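Local structure of beta-glucuronidase (uncultured Clostridium sp., 6U7J) at residues 47-61 with 69-81. The protein hydrolyses beta-D-glucuronides as a family 2 glycosyl hydrolase, and probably belongs to the gut microbial enzymes that reactivate estrogens. Sequence-based numbering, arbitrary orientation.
Sequences KPLEDVIDMPVPSSY and ELRDHVGWVWYER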
ATOM      1  N   LYS B  47     -23.432  36.512 -23.561  1.00 39.58           N
ATOM      2  CA  LYS B  47     -22.795  37.443 -22.644  1.00 44.31           C
ATOM      3  C   LYS B  47     -21.760  36.668 -21.841  1.00 43.60           C
ATOM      4  O   LYS B  47     -21.783  35.432 -21.830  1.00 41.22           O
ATOM      5  CB  LYS B  47     -23.840  38.116 -21.734  1.00 49.17           C
ATOM      6  CG  LYS B  47     -24.451  37.222 -20.641  1.00 52.48           C
ATOM      7  CD  LYS B  47     -25.518  36.237 -21.175  1.00 52.27           C
ATOM      8  CE  LYS B  47     -26.170  35.408 -20.031  1.00 51.93           C
ATOM      9  NZ  LYS B  47     -27.401  34.669 -20.490  1.00 61.43           N
ATOM     10  N   PRO B  48     -20.810  37.356 -21.203  1.00 40.73           N
ATOM     11  CA  PRO B  48     -19.781  36.648 -20.429  1.00 44.26           C
ATOM     12  C   PRO B  48     -20.380  35.684 -19.411  1.00 42.42           C
ATOM     13  O   PRO B  48     -21.431  35.941 -18.822  1.00 41.43           O
ATOM     14  CB  PRO B  48     -19.014  37.788 -19.751  1.00 40.79           C
ATOM     15  CG  PRO B  48     -19.091  38.906 -20.759  1.00 40.35           C
ATOM     16  CD  PRO B  48     -20.455  38.775 -21.413  1.00 43.42           C
ATOM     17  N   LEU B  49     -19.712  34.541 -19.234  1.00 40.17           N
ATOM     18  CA  LEU B  49     -20.169  33.545 -18.269  1.00 37.95           C
ATOM     19  C   LEU B  49     -20.156  34.114 -16.854  1.00 35.74           C
ATOM     20  O   LEU B  49     -19.238  34.843 -16.472  1.00 36.28           O
ATOM     21  CB  LEU B  49     -19.284  32.295 -18.328  1.00 33.75           C
ATOM     22  CG  LEU B  49     -19.381  31.391 -19.557  1.00 35.90           C
ATOM     23  CD1 LEU B  49     -18.540  30.098 -19.350  1.00 35.31           C
ATOM     24  CD2 LEU B  49     -20.825  31.054 -19.898  1.00 34.02           C
ATOM     25  N   GLU B  50     -21.191  33.772 -16.083  1.00 37.04           N
ATOM     26  CA  GLU B  50     -21.354  34.170 -14.690  1.00 40.81           C
ATOM     27  C   GLU B  50     -21.378  32.937 -13.796  1.00 39.66           C
ATOM     28  O   GLU B  50     -21.746  31.843 -14.232  1.00 38.36           O
ATOM     29  CB  GLU B  50     -22.652  34.966 -14.473  1.00 41.77           C
ATOM     30  CG  GLU B  50     -22.582  36.406 -14.963  1.00 49.68           C
ATOM     31  CD  GLU B  50     -23.949  37.022 -15.219  1.00 52.63           C
ATOM     32  OE1 GLU B  50     -24.919  36.664 -14.510  1.00 51.44           O
ATOM     33  OE2 GLU B  50     -24.048  37.873 -16.136  1.00 54.81           O
ATOM     34  N   ASP B  51     -21.019  33.139 -12.525  1.00 40.59           N
ATOM     35  CA  ASP B  51     -20.925  32.067 -11.525  1.00 40.65           C
ATOM     36  C   ASP B  51     -20.061  30.908 -12.046  1.00 39.28           C
ATOM     37  O   ASP B  51     -20.528  29.795 -12.294  1.00 35.07           O
ATOM     38  CB  ASP B  51     -22.316  31.569 -11.107  1.00 40.39           C
ATOM     39  CG  ASP B  51     -23.277  32.709 -10.771  1.00 51.80           C
ATOM     40  OD1 ASP B  51     -24.242  32.920 -11.544  1.00 57.20           O
ATOM     41  OD2 ASP B  51     -23.073  33.398  -9.742  1.00 51.28           O
ATOM     42  N   VAL B  52     -18.771  31.205 -12.190  1.00 35.88           N
ATOM     43  CA  VAL B  52     -17.824  30.299 -12.822  1.00 37.80           C
ATOM     44  C   VAL B  52     -16.746  29.885 -11.817  1.00 37.20           C
ATOM     45  O   VAL B  52     -16.585  30.487 -10.755  1.00 33.50           O
ATOM     46  CB  VAL B  52     -17.177  30.932 -14.065  1.00 34.12           C
ATOM     47  CG1 VAL B  52     -18.228  31.233 -15.107  1.00 35.09           C
ATOM     48  CG2 VAL B  52     -16.444  32.192 -13.661  1.00 32.71           C
ATOM     49  N   ILE B  53     -16.000  28.844 -12.186  1.00 31.17           N
ATOM     50  CA  ILE B  53     -14.774  28.457 -11.502  1.00 33.84           C
ATOM     51  C   ILE B  53     -13.638  28.472 -12.526  1.00 33.00           C
ATOM     52  O   ILE B  53     -13.864  28.607 -13.727  1.00 31.78           O
ATOM     53  CB  ILE B  53     -14.884  27.073 -10.829  1.00 32.68           C
ATOM     54  CG1 ILE B  53     -15.160  25.979 -11.863  1.00 34.27           C
ATOM     55  CG2 ILE B  53     -15.982  27.073  -9.770  1.00 31.34           C
ATOM     56  CD1 ILE B  53     -15.129  24.566 -11.278  1.00 32.25           C
ATOM     57  N   ASP B  54     -12.407  28.336 -12.030  1.00 30.33           N
ATOM     58  CA  ASP B  54     -11.235  28.187 -12.891  1.00 32.00           C
ATOM     59  C   ASP B  54     -11.079  26.751 -13.371  1.00 32.77           C
ATOM     60  O   ASP B  54     -11.364  25.793 -12.643  1.00 29.04           O
ATOM     61  CB  ASP B  54      -9.956  28.575 -12.151  1.00 31.00           C
ATOM     62  CG  ASP B  54      -9.959  30.004 -11.710  1.00 39.64           C
ATOM     63  OD1 ASP B  54     -10.599  30.829 -12.381  1.00 41.95           O
ATOM     64  OD2 ASP B  54      -9.319  30.313 -10.684  1.00 47.59           O
ATOM     65  N   MET B  55     -10.581  26.602 -14.603  1.00 29.49           N
ATOM     66  CA  MET B  55     -10.353  25.292 -15.163  1.00 26.80           C
ATOM     67  C   MET B  55      -9.141  25.362 -16.088  1.00 28.57           C
ATOM     68  O   MET B  55      -9.092  26.240 -16.961  1.00 32.96           O
ATOM     69  CB  MET B  55     -11.572  24.767 -15.929  1.00 26.04           C
ATOM     70  CG  MET B  55     -11.445  23.287 -16.363  1.00 31.26           C
ATOM     71  SD  MET B  55     -11.454  22.084 -14.981  1.00 32.58           S
ATOM     72  CE  MET B  55     -12.939  22.486 -14.089  1.00 24.90           C
ATOM     73  N   PRO B  56      -8.158  24.487 -15.907  1.00 28.82           N
ATOM     74  CA  PRO B  56      -6.977  24.514 -16.779  1.00 28.82           C
ATOM     75  C   PRO B  56      -7.286  23.948 -18.151  1.00 30.73           C
ATOM     76  O   PRO B  56      -8.169  23.101 -18.321  1.00 27.61           O
ATOM     77  CB  PRO B  56      -5.961  23.625 -16.043  1.00 27.85           C
ATOM     78  CG  PRO B  56      -6.821  22.682 -15.205  1.00 27.31           C
ATOM     79  CD  PRO B  56      -8.040  23.502 -14.810  1.00 29.07           C
ATOM     80  N   VAL B  57      -6.528  24.426 -19.136  1.00 28.21           N
ATOM     81  CA  VAL B  57      -6.576  23.937 -20.510  1.00 30.42           C
ATOM     82  C   VAL B  57      -5.134  23.809 -20.984  1.00 32.92           C
ATOM     83  O   VAL B  57      -4.369  24.776 -20.870  1.00 31.23           O
ATOM     84  CB  VAL B  57      -7.386  24.876 -21.420  1.00 32.38           C
ATOM     85  CG1 VAL B  57      -7.237  24.464 -22.887  1.00 28.05           C
ATOM     86  CG2 VAL B  57      -8.842  24.878 -21.028  1.00 28.88           C
ATOM     87  N   PRO B  58      -4.705  22.642 -21.502  1.00 30.85           N
ATOM     88  CA  PRO B  58      -5.511  21.437 -21.703  1.00 30.00           C
ATOM     89  C   PRO B  58      -5.591  20.543 -20.453  1.00 31.80           C
ATOM     90  O   PRO B  58      -4.657  20.544 -19.655  1.00 29.37           O
ATOM     91  CB  PRO B  58      -4.766  20.718 -22.831  1.00 30.69           C
ATOM     92  CG  PRO B  58      -3.330  21.088 -22.590  1.00 31.02           C
ATOM     93  CD  PRO B  58      -3.322  22.465 -21.988  1.00 26.53           C
ATOM     94  N   SER B  59      -6.681  19.776 -20.334  1.00 28.43           N
ATOM     95  CA  SER B  59      -6.996  18.944 -19.170  1.00 29.65           C
ATOM     96  C   SER B  59      -8.424  18.443 -19.320  1.00 27.64           C
ATOM     97  O   SER B  59      -9.239  19.090 -19.981  1.00 24.88           O
ATOM     98  CB  SER B  59      -6.861  19.724 -17.847  1.00 26.14           C
ATOM     99  OG  SER B  59      -7.131  18.904 -16.714  1.00 28.40           O
ATOM    100  N   SER B  60      -8.720  17.279 -18.753  1.00 23.80           N
ATOM    101  CA  SER B  60     -10.098  16.920 -18.470  1.00 26.08           C
ATOM    102  C   SER B  60     -10.583  17.745 -17.278  1.00 28.81           C
ATOM    103  O   SER B  60      -9.787  18.155 -16.426  1.00 26.81           O
ATOM    104  CB  SER B  60     -10.200  15.419 -18.157  1.00 26.29           C
ATOM    105  OG  SER B  60      -9.531  14.610 -19.132  1.00 28.37           O
ATOM    106  N   TYR B  61     -11.891  17.999 -17.204  1.00 26.30           N
ATOM    107  CA  TYR B  61     -12.402  18.682 -16.018  1.00 29.39           C
ATOM    108  C   TYR B  61     -12.764  17.742 -14.876  1.00 25.89           C
ATOM    109  O   TYR B  61     -13.015  18.221 -13.764  1.00 26.75           O
ATOM    110  CB  TYR B  61     -13.629  19.548 -16.347  1.00 28.05           C
ATOM    111  CG  TYR B  61     -14.851  18.828 -16.906  1.00 28.53           C
ATOM    112  CD1 TYR B  61     -15.721  18.125 -16.084  1.00 28.65           C
ATOM    113  CD2 TYR B  61     -15.153  18.908 -18.263  1.00 31.36           C
ATOM    114  CE1 TYR B  61     -16.845  17.489 -16.612  1.00 28.74           C
ATOM    115  CE2 TYR B  61     -16.252  18.286 -18.792  1.00 28.84           C
ATOM    116  CZ  TYR B  61     -17.102  17.579 -17.968  1.00 32.25           C
ATOM    117  OH  TYR B  61     -18.212  16.970 -18.524  1.00 31.12           O
ATOM    118  N   GLU B  69     -20.549  15.714  -8.405  1.00 31.74           N
ATOM    119  CA  GLU B  69     -21.492  16.014  -9.477  1.00 34.28           C
ATOM    120  C   GLU B  69     -20.786  16.462 -10.747  1.00 32.15           C
ATOM    121  O   GLU B  69     -21.234  16.143 -11.855  1.00 33.30           O
ATOM    122  CB  GLU B  69     -22.495  17.070  -9.025  1.00 39.33           C
ATOM    123  CG  GLU B  69     -23.565  16.508  -8.122  1.00 41.24           C
ATOM    124  CD  GLU B  69     -24.010  17.498  -7.080  1.00 60.11           C
ATOM    125  OE1 GLU B  69     -23.480  17.437  -5.940  1.00 69.33           O
ATOM    126  OE2 GLU B  69     -24.887  18.330  -7.401  1.00 59.63           O
ATOM    127  N   LEU B  70     -19.687  17.200 -10.621  1.00 30.68           N
ATOM    128  CA  LEU B  70     -18.933  17.561 -11.813  1.00 30.98           C
ATOM    129  C   LEU B  70     -18.174  16.351 -12.375  1.00 34.19           C
ATOM    130  O   LEU B  70     -18.162  16.129 -13.592  1.00 29.06           O
ATOM    131  CB  LEU B  70     -17.993  18.723 -11.505  1.00 29.21           C
ATOM    132  CG  LEU B  70     -17.202  19.214 -12.723  1.00 31.34           C
ATOM    133  CD1 LEU B  70     -18.143  19.636 -13.842  1.00 27.93           C
ATOM    134  CD2 LEU B  70     -16.247  20.346 -12.357  1.00 26.99           C
ATOM    135  N   ARG B  71     -17.564  15.535 -11.506  1.00 30.79           N
ATOM    136  CA  ARG B  71     -16.883  14.329 -11.983  1.00 29.18           C
ATOM    137  C   ARG B  71     -17.818  13.440 -12.802  1.00 27.62           C
ATOM    138  O   ARG B  71     -17.435  12.953 -13.874  1.00 29.89           O
ATOM    139  CB  ARG B  71     -16.297  13.545 -10.802  1.00 27.42           C
ATOM    140  CG  ARG B  71     -15.466  12.293 -11.210  1.00 27.63           C
ATOM    141  CD  ARG B  71     -15.270  11.308 -10.009  1.00 28.24           C
ATOM    142  NE  ARG B  71     -16.534  10.693  -9.597  1.00 30.55           N
ATOM    143  CZ  ARG B  71     -16.798  10.161  -8.394  1.00 29.70           C
ATOM    144  NH1 ARG B  71     -15.882  10.144  -7.429  1.00 25.10           N
ATOM    145  NH2 ARG B  71     -18.001   9.641  -8.160  1.00 24.13           N
ATOM    146  N   ASP B  72     -19.055  13.255 -12.345  1.00 28.20           N
ATOM    147  CA  ASP B  72     -20.012  12.345 -12.963  1.00 25.93           C
ATOM    148  C   ASP B  72     -20.983  13.043 -13.923  1.00 30.35           C
ATOM    149  O   ASP B  72     -21.996  12.448 -14.299  1.00 31.16           O
ATOM    150  CB  ASP B  72     -20.811  11.625 -11.879  1.00 30.80           C
ATOM    151  CG  ASP B  72     -19.925  10.807 -10.931  1.00 34.37           C
ATOM    152  OD1 ASP B  72     -18.762  10.482 -11.285  1.00 28.75           O
ATOM    153  OD2 ASP B  72     -20.413  10.483  -9.830  1.00 36.58           O
ATOM    154  N   HIS B  73     -20.696  14.279 -14.322  1.00 29.45           N
ATOM    155  CA  HIS B  73     -21.620  15.078 -15.130  1.00 28.99           C
ATOM    156  C   HIS B  73     -21.960  14.403 -16.463  1.00 29.53           C
ATOM    157  O   HIS B  73     -21.085  13.889 -17.166  1.00 28.58           O
ATOM    158  CB  HIS B  73     -20.999  16.456 -15.370  1.00 28.19           C
ATOM    159  CG  HIS B  73     -21.822  17.370 -16.229  1.00 33.37           C
ATOM    160  ND1 HIS B  73     -22.984  17.964 -15.789  1.00 32.67           N
ATOM    161  CD2 HIS B  73     -21.626  17.820 -17.493  1.00 33.60           C
ATOM    162  CE1 HIS B  73     -23.478  18.731 -16.749  1.00 33.44           C
ATOM    163  NE2 HIS B  73     -22.672  18.660 -17.795  1.00 32.40           N
ATOM    164  N   VAL B  74     -23.247  14.393 -16.803  1.00 28.53           N
ATOM    165  CA  VAL B  74     -23.718  13.949 -18.110  1.00 29.91           C
ATOM    166  C   VAL B  74     -24.288  15.156 -18.848  1.00 31.41           C
ATOM    167  O   VAL B  74     -25.219  15.807 -18.362  1.00 35.39           O
ATOM    168  CB  VAL B  74     -24.757  12.828 -17.988  1.00 28.60           C
ATOM    169  CG1 VAL B  74     -25.385  12.548 -19.357  1.00 32.84           C
ATOM    170  CG2 VAL B  74     -24.097  11.553 -17.437  1.00 29.92           C
ATOM    171  N   GLY B  75     -23.733  15.458 -20.017  1.00 31.27           N
ATOM    172  CA  GLY B  75     -24.217  16.584 -20.803  1.00 31.91           C
ATOM    173  C   GLY B  75     -23.155  17.590 -21.219  1.00 32.48           C
ATOM    174  O   GLY B  75     -22.057  17.209 -21.654  1.00 32.04           O
ATOM    175  N   TRP B  76     -23.456  18.877 -21.051  1.00 30.69           N
ATOM    176  CA  TRP B  76     -22.636  19.955 -21.587  1.00 30.04           C
ATOM    177  C   TRP B  76     -22.039  20.803 -20.472  1.00 30.03           C
ATOM    178  O   TRP B  76     -22.655  21.010 -19.422  1.00 28.83           O
ATOM    179  CB  TRP B  76     -23.450  20.866 -22.522  1.00 26.85           C
ATOM    180  CG  TRP B  76     -23.869  20.170 -23.783  1.00 28.75           C
ATOM    181  CD1 TRP B  76     -24.959  19.364 -23.956  1.00 30.24           C
ATOM    182  CD2 TRP B  76     -23.185  20.197 -25.040  1.00 25.29           C
ATOM    183  NE1 TRP B  76     -24.990  18.886 -25.248  1.00 28.90           N
ATOM    184  CE2 TRP B  76     -23.914  19.388 -25.931  1.00 25.22           C
ATOM    185  CE3 TRP B  76     -22.023  20.824 -25.494  1.00 26.98           C
ATOM    186  CZ2 TRP B  76     -23.526  19.198 -27.262  1.00 28.98           C
ATOM    187  CZ3 TRP B  76     -21.628  20.627 -26.811  1.00 29.51           C
ATOM    188  CH2 TRP B  76     -22.382  19.821 -27.680  1.00 29.90           C
ATOM    189  N   VAL B  77     -20.844  21.326 -20.736  1.00 27.92           N
ATOM    190  CA  VAL B  77     -20.206  22.321 -19.890  1.00 29.77           C
ATOM    191  C   VAL B  77     -19.747  23.472 -20.778  1.00 31.56           C
ATOM    192  O   VAL B  77     -19.722  23.366 -22.005  1.00 29.80           O
ATOM    193  CB  VAL B  77     -19.021  21.740 -19.088  1.00 32.81           C
ATOM    194  CG1 VAL B  77     -19.493  20.555 -18.240  1.00 26.73           C
ATOM    195  CG2 VAL B  77     -17.878  21.306 -20.032  1.00 28.66           C
ATOM    196  N   TRP B  78     -19.348  24.567 -20.130  1.00 28.84           N
ATOM    197  CA  TRP B  78     -19.065  25.825 -20.804  1.00 32.80           C
ATOM    198  C   TRP B  78     -17.713  26.351 -20.351  1.00 32.49           C
ATOM    199  O   TRP B  78     -17.481  26.537 -19.149  1.00 31.77           O
ATOM    200  CB  TRP B  78     -20.174  26.846 -20.512  1.00 30.82           C
ATOM    201  CG  TRP B  78     -21.446  26.414 -21.134  1.00 33.49           C
ATOM    202  CD1 TRP B  78     -22.353  25.528 -20.628  1.00 32.90           C
ATOM    203  CD2 TRP B  78     -21.934  26.803 -22.419  1.00 33.08           C
ATOM    204  NE1 TRP B  78     -23.387  25.346 -21.520  1.00 32.15           N
ATOM    205  CE2 TRP B  78     -23.154  26.119 -22.628  1.00 33.47           C
ATOM    206  CE3 TRP B  78     -21.454  27.655 -23.421  1.00 31.87           C
ATOM    207  CZ2 TRP B  78     -23.911  26.278 -23.794  1.00 32.40           C
ATOM    208  CZ3 TRP B  78     -22.210  27.817 -24.575  1.00 34.32           C
ATOM    209  CH2 TRP B  78     -23.429  27.134 -24.748  1.00 33.54           C
ATOM    210  N   TYR B  79     -16.823  26.572 -21.307  1.00 27.49           N
ATOM    211  CA  TYR B  79     -15.536  27.207 -21.080  1.00 30.86           C
ATOM    212  C   TYR B  79     -15.545  28.594 -21.703  1.00 29.98           C
ATOM    213  O   TYR B  79     -16.186  28.818 -22.737  1.00 32.89           O
ATOM    214  CB  TYR B  79     -14.401  26.431 -21.733  1.00 30.72           C
ATOM    215  CG  TYR B  79     -13.988  25.104 -21.123  1.00 28.69           C
ATOM    216  CD1 TYR B  79     -12.768  24.982 -20.469  1.00 28.17           C
ATOM    217  CD2 TYR B  79     -14.778  23.965 -21.258  1.00 27.27           C
ATOM    218  CE1 TYR B  79     -12.352  23.777 -19.935  1.00 26.42           C
ATOM    219  CE2 TYR B  79     -14.361  22.740 -20.730  1.00 27.65           C
ATOM    220  CZ  TYR B  79     -13.148  22.663 -20.065  1.00 27.60           C
ATOM    221  OH  TYR B  79     -12.704  21.472 -19.531  1.00 28.20           O
ATOM    222  N   GLU B  80     -14.767  29.505 -21.124  1.00 29.49           N
ATOM    223  CA  GLU B  80     -14.647  30.829 -21.714  1.00 31.03           C
ATOM    224  C   GLU B  80     -13.305  31.442 -21.365  1.00 30.63           C
ATOM    225  O   GLU B  80     -12.813  31.271 -20.245  1.00 28.77           O
ATOM    226  CB  GLU B  80     -15.768  31.751 -21.228  1.00 30.09           C
ATOM    227  CG  GLU B  80     -15.727  33.130 -21.816  1.00 31.93           C
ATOM    228  CD  GLU B  80     -17.035  33.851 -21.587  1.00 37.86           C
ATOM    229  OE1 GLU B  80     -17.922  33.740 -22.460  1.00 39.23           O
ATOM    230  OE2 GLU B  80     -17.190  34.483 -20.516  1.00 39.86           O
ATOM    231  N   ARG B  81     -12.720  32.155 -22.328  1.00 25.44           N
ATOM    232  CA  ARG B  81     -11.578  33.011 -22.043  1.00 26.39           C
ATOM    233  C   ARG B  81     -11.537  34.142 -23.064  1.00 31.23           C
ATOM    234  O   ARG B  81     -12.299  34.167 -24.033  1.00 32.47           O
ATOM    235  CB  ARG B  81     -10.261  32.220 -22.034  1.00 28.66           C
ATOM    236  CG  ARG B  81      -9.777  31.769 -23.401  1.00 30.13           C
ATOM    237  CD  ARG B  81      -8.300  31.430 -23.379  1.00 28.74           C
ATOM    238  NE  ARG B  81      -7.479  32.639 -23.433  1.00 37.79           N
ATOM    239  CZ  ARG B  81      -6.182  32.687 -23.143  1.00 35.96           C
ATOM    240  NH1 ARG B  81      -5.522  31.594 -22.762  1.00 36.35           N
ATOM    241  NH2 ARG B  81      -5.545  33.836 -23.225  1.00 33.02           N
TER
HETATM  242  O   HOH W   1     -20.499  32.950 -22.640  1.00 42.90           O
HETATM  243  O   HOH W   2      -9.915  21.562 -19.593  1.00 34.62           O
HETATM  244  O   HOH W   3     -19.098  17.737 -20.983  1.00 29.03           O
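Tyr61 reaches into the bend between helix 69-71 and strand 76-81, and four residues, Leu70, His73, Val77 and Tyr79, receive it along its length. Its CB lies 3.8 Å from Tyr79 OH. CG sits between the backbone N and the carbonyl carbon (chi1 61°). From there the ring runs out past Leu70 and Val77, which both have side-chain methyls to the same side of its plane, one by each long edge. At the CD1/CE1 edge, Tyr61 CD1 packs 3.6 Å from Leu70 CD1, and Leu70 O lies near the ring plane by CE1. At the CD2/CE2 edge, Tyr79 OH lies near the plane by CD2. Tyr61 CE2 touches Val77 CG2 at 3.6 Å, and CZ rests near Val77 CG1. The hydroxyl ends beside His73 CD2, and a water links it to Gly75 O. His73 NE2 in turn bonds Trp76 O, which ties the turn together.

The end of the Tyr79 ring comes up to Met55 and Val57 of strand 53-57, crossing both side chains at a slant. Tyr79 CE1 meets Met55 CG at 3.7 Å and Val57 CG2 at 3.8 Å. Its hydroxyl donates to a water that itself donates to Pro56 O and Ser59 O. Phe30 of strand 20-32 adds an edge-to-face ring contact. In the sugar-binding domain strand 20-32 pairs with both 53-57 and 76-85, so these two are joined here mainly by side chains.

At the far end Glu80 OE2 accepts a nearly straight hydrogen bond (163°) from Leu49 N at 2.8 Å, from the syn side but 29° out of the carboxylate plane. Leu49 CD1 lies alongside Glu80 CB at 3.7 Å. Glu80 OE1 forms a salt bridge with Arg138 and a hydrogen bond with Thr140. The chemistry is therefore mixed: apolar packing holds the tyrosine rings, waters link their hydroxyls to backbone carbonyls, and one carboxylate, probably kept ionised by Arg138, holds the loop before strand 53-57 to the sheet.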